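Local coordinates for putative cytoplasmic protein (Salmonella enterica subsp. enterica serovar Typhimurium, PDB 4J32) that probably acts as a papain-like amidase effector of the type VI secretion system, hydrolysing peptidoglycan, and is neutralised by the immunity protein Tai4, at residues A[100-106]-A[170-174]. Sequence-based numbering, arbitrary orientation.
Sequences LTHTMGK and LWILP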
loop_
_atom_site.group_PDB
_atom_site.type_symbol
_atom_site.label_atom_id
_atom_site.label_comp_id
_atom_site.label_asym_id
_atom_site.label_seq_id
_atom_site.Cartn_x
_atom_site.Cartn_y
_atom_site.Cartn_z
ATOM N N LEU A 100 9.227 -29.867 -16.324
ATOM C CA LEU A 100 10.477 -30.520 -16.736
ATOM C C LEU A 100 10.675 -31.887 -16.056
ATOM O O LEU A 100 11.073 -32.835 -16.712
ATOM C CB LEU A 100 11.678 -29.592 -16.504
ATOM C CG LEU A 100 11.629 -28.300 -17.343
ATOM C CD1 LEU A 100 12.511 -27.261 -16.699
ATOM C CD2 LEU A 100 12.011 -28.537 -18.787
ATOM N N THR A 101 10.336 -31.980 -14.773
ATOM C CA THR A 101 10.438 -33.236 -14.015
ATOM C C THR A 101 9.615 -34.318 -14.711
ATOM O O THR A 101 10.025 -35.481 -14.758
ATOM C CB THR A 101 9.957 -33.041 -12.554
ATOM O OG1 THR A 101 10.764 -32.033 -11.917
ATOM C CG2 THR A 101 10.059 -34.333 -11.769
ATOM N N HIS A 102 8.477 -33.927 -15.288
ATOM C CA HIS A 102 7.555 -34.905 -15.859
ATOM C C HIS A 102 7.738 -35.163 -17.349
ATOM O O HIS A 102 7.140 -36.093 -17.882
ATOM C CB HIS A 102 6.108 -34.545 -15.524
ATOM C CG HIS A 102 5.757 -34.810 -14.096
ATOM N ND1 HIS A 102 5.901 -33.864 -13.106
ATOM C CD2 HIS A 102 5.319 -35.933 -13.482
ATOM C CE1 HIS A 102 5.540 -34.383 -11.946
ATOM N NE2 HIS A 102 5.188 -35.639 -12.146
ATOM N N THR A 103 8.574 -34.368 -18.010
ATOM C CA THR A 103 8.777 -34.498 -19.454
ATOM C C THR A 103 10.219 -34.817 -19.859
ATOM O O THR A 103 10.445 -35.362 -20.947
ATOM C CB THR A 103 8.314 -33.212 -20.229
ATOM O OG1 THR A 103 9.147 -32.112 -19.855
ATOM C CG2 THR A 103 6.861 -32.864 -19.905
ATOM N N MET A 104 11.191 -34.466 -19.015
ATOM C CA MET A 104 12.618 -34.545 -19.406
ATOM C C MET A 104 13.319 -35.879 -19.133
ATOM O O MET A 104 14.477 -36.074 -19.538
ATOM C CB MET A 104 13.420 -33.432 -18.731
ATOM C CG MET A 104 13.178 -32.037 -19.295
ATOM S SD MET A 104 13.866 -31.852 -20.926
ATOM C CE MET A 104 15.619 -31.878 -20.585
ATOM N N GLY A 105 12.649 -36.786 -18.439
ATOM C CA GLY A 105 13.264 -38.057 -18.114
ATOM C C GLY A 105 14.120 -37.902 -16.873
ATOM O O GLY A 105 13.997 -36.907 -16.129
ATOM N N LYS A 106 14.987 -38.886 -16.648
ATOM C CA LYS A 106 15.829 -38.898 -15.452
ATOM C C LYS A 106 16.829 -37.756 -15.535
ATOM O O LYS A 106 17.491 -37.594 -16.577
ATOM C CB LYS A 106 16.595 -40.222 -15.334
ATOM C CG LYS A 106 15.722 -41.469 -15.378
ATOM C CD LYS A 106 14.956 -41.676 -14.068
ATOM C CE LYS A 106 13.636 -42.427 -14.311
ATOM N NZ LYS A 106 12.683 -41.575 -15.127
ATOM N N LEU A 170 20.474 -31.005 -13.070
ATOM C CA LEU A 170 20.797 -30.756 -14.463
ATOM C C LEU A 170 20.254 -31.876 -15.363
ATOM O O LEU A 170 20.444 -33.073 -15.084
ATOM C CB LEU A 170 22.320 -30.603 -14.634
ATOM C CG LEU A 170 22.822 -30.260 -16.060
ATOM C CD1 LEU A 170 22.609 -28.791 -16.415
ATOM C CD2 LEU A 170 24.296 -30.644 -16.214
ATOM N N TRP A 171 19.545 -31.473 -16.426
ATOM C CA TRP A 171 19.239 -32.388 -17.538
ATOM C C TRP A 171 20.159 -32.003 -18.686
ATOM O O TRP A 171 20.073 -30.893 -19.196
ATOM C CB TRP A 171 17.788 -32.217 -18.010
ATOM C CG TRP A 171 16.761 -32.846 -17.092
ATOM C CD1 TRP A 171 16.376 -34.145 -17.075
ATOM C CD2 TRP A 171 16.000 -32.186 -16.078
ATOM N NE1 TRP A 171 15.424 -34.350 -16.093
ATOM C CE2 TRP A 171 15.158 -33.155 -15.485
ATOM C CE3 TRP A 171 15.941 -30.874 -15.622
ATOM C CZ2 TRP A 171 14.273 -32.851 -14.440
ATOM C CZ3 TRP A 171 15.051 -30.564 -14.578
ATOM C CH2 TRP A 171 14.229 -31.555 -14.006
ATOM N N ILE A 172 21.041 -32.917 -19.074
ATOM C CA ILE A 172 21.989 -32.635 -20.161
ATOM C C ILE A 172 21.254 -32.486 -21.491
ATOM O O ILE A 172 20.359 -33.298 -21.825
ATOM C CB ILE A 172 23.078 -33.750 -20.243
ATOM C CG1 ILE A 172 23.991 -33.682 -19.003
ATOM C CG2 ILE A 172 23.865 -33.670 -21.543
ATOM C CD1 ILE A 172 25.010 -34.821 -18.922
ATOM N N LEU A 173 21.620 -31.455 -22.245
ATOM C CA LEU A 173 21.147 -31.297 -23.623
ATOM C C LEU A 173 22.261 -31.654 -24.601
ATOM O O LEU A 173 23.398 -31.222 -24.416
ATOM C CB LEU A 173 20.616 -29.863 -23.871
ATOM C CG LEU A 173 19.396 -29.383 -23.046
ATOM C CD1 LEU A 173 18.994 -27.959 -23.505
ATOM C CD2 LEU A 173 18.203 -30.330 -23.191
ATOM N N PRO A 174 21.942 -32.471 -25.632
ATOM C CA PRO A 174 22.970 -33.068 -26.476
ATOM C C PRO A 174 23.604 -32.104 -27.485
ATOM O O PRO A 174 23.023 -31.077 -27.859
ATOM C CB PRO A 174 22.202 -34.171 -27.218
ATOM C CG PRO A 174 20.829 -33.606 -27.358
ATOM C CD PRO A 174 20.586 -32.905 -26.035
ATOM O OXT PRO A 174 24.716 -32.392 -27.966
#
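The end of helix 93-103 packs here on the last part of strand 164-172, an inner strand in the four-stranded antiparallel sheet of this NlpC/P60, papain-like fold. Trp171 carries most of the contact. Its indole lies against the end of the helix and residues 104-106 after it. Met104 CB sits over one face, 3.5 Å from the centroid of the five-membered ring of Trp171 and 13° off its normal, a CH-pi contact. Leu100 CB and O lie over the same face, toward the rim of the six-membered ring, with Leu100 CB 4.0 Å from Trp171 CZ3. Thr101 meets the benzo end obliquely through CA; its OG1 is hydrogen-bonded to Ile97 O in the helix.

Met104 is bent at both chi2 and chi3 (each -70°), which folds its end back to the root of the indole. Met104 CE therefore reaches Trp171 CB at 3.4 Å. Met104 CE also touches Leu173 CD2 at 4.0 Å, where both residues pack on Ile125 of strand 124-131. Met104 SD stands above the pyrrole face at a distance, 5.2 Å from the centroid of the five-membered ring of Trp171, a loose Met-aromatic contact. Met104 also lines a pocket that holds 2-ethoxyethanol, probably from the crystallisation liquor.

At the indole edge, Trp171 NE1 donates to Gly105 O at 2.9 Å. The N-H...O angle is 159°. The acceptor lies close to the ring plane, but the nitrogen stands above the carbonyl plane of Gly105, not on a lone pair. Gly105 is the first residue after the helix to leave helical backbone angles, with positive phi. Arg16 ties the same two segments together, hydrogen-bonding to Met104 O and Ile172 O.

The contact is mainly apolar, with one directed bond. Met104 and Leu100 on one face, together with the in-plane bond to Gly105 O, probably limit how far the indole can turn; the bond also satisfies the N-H of this buried tryptophan.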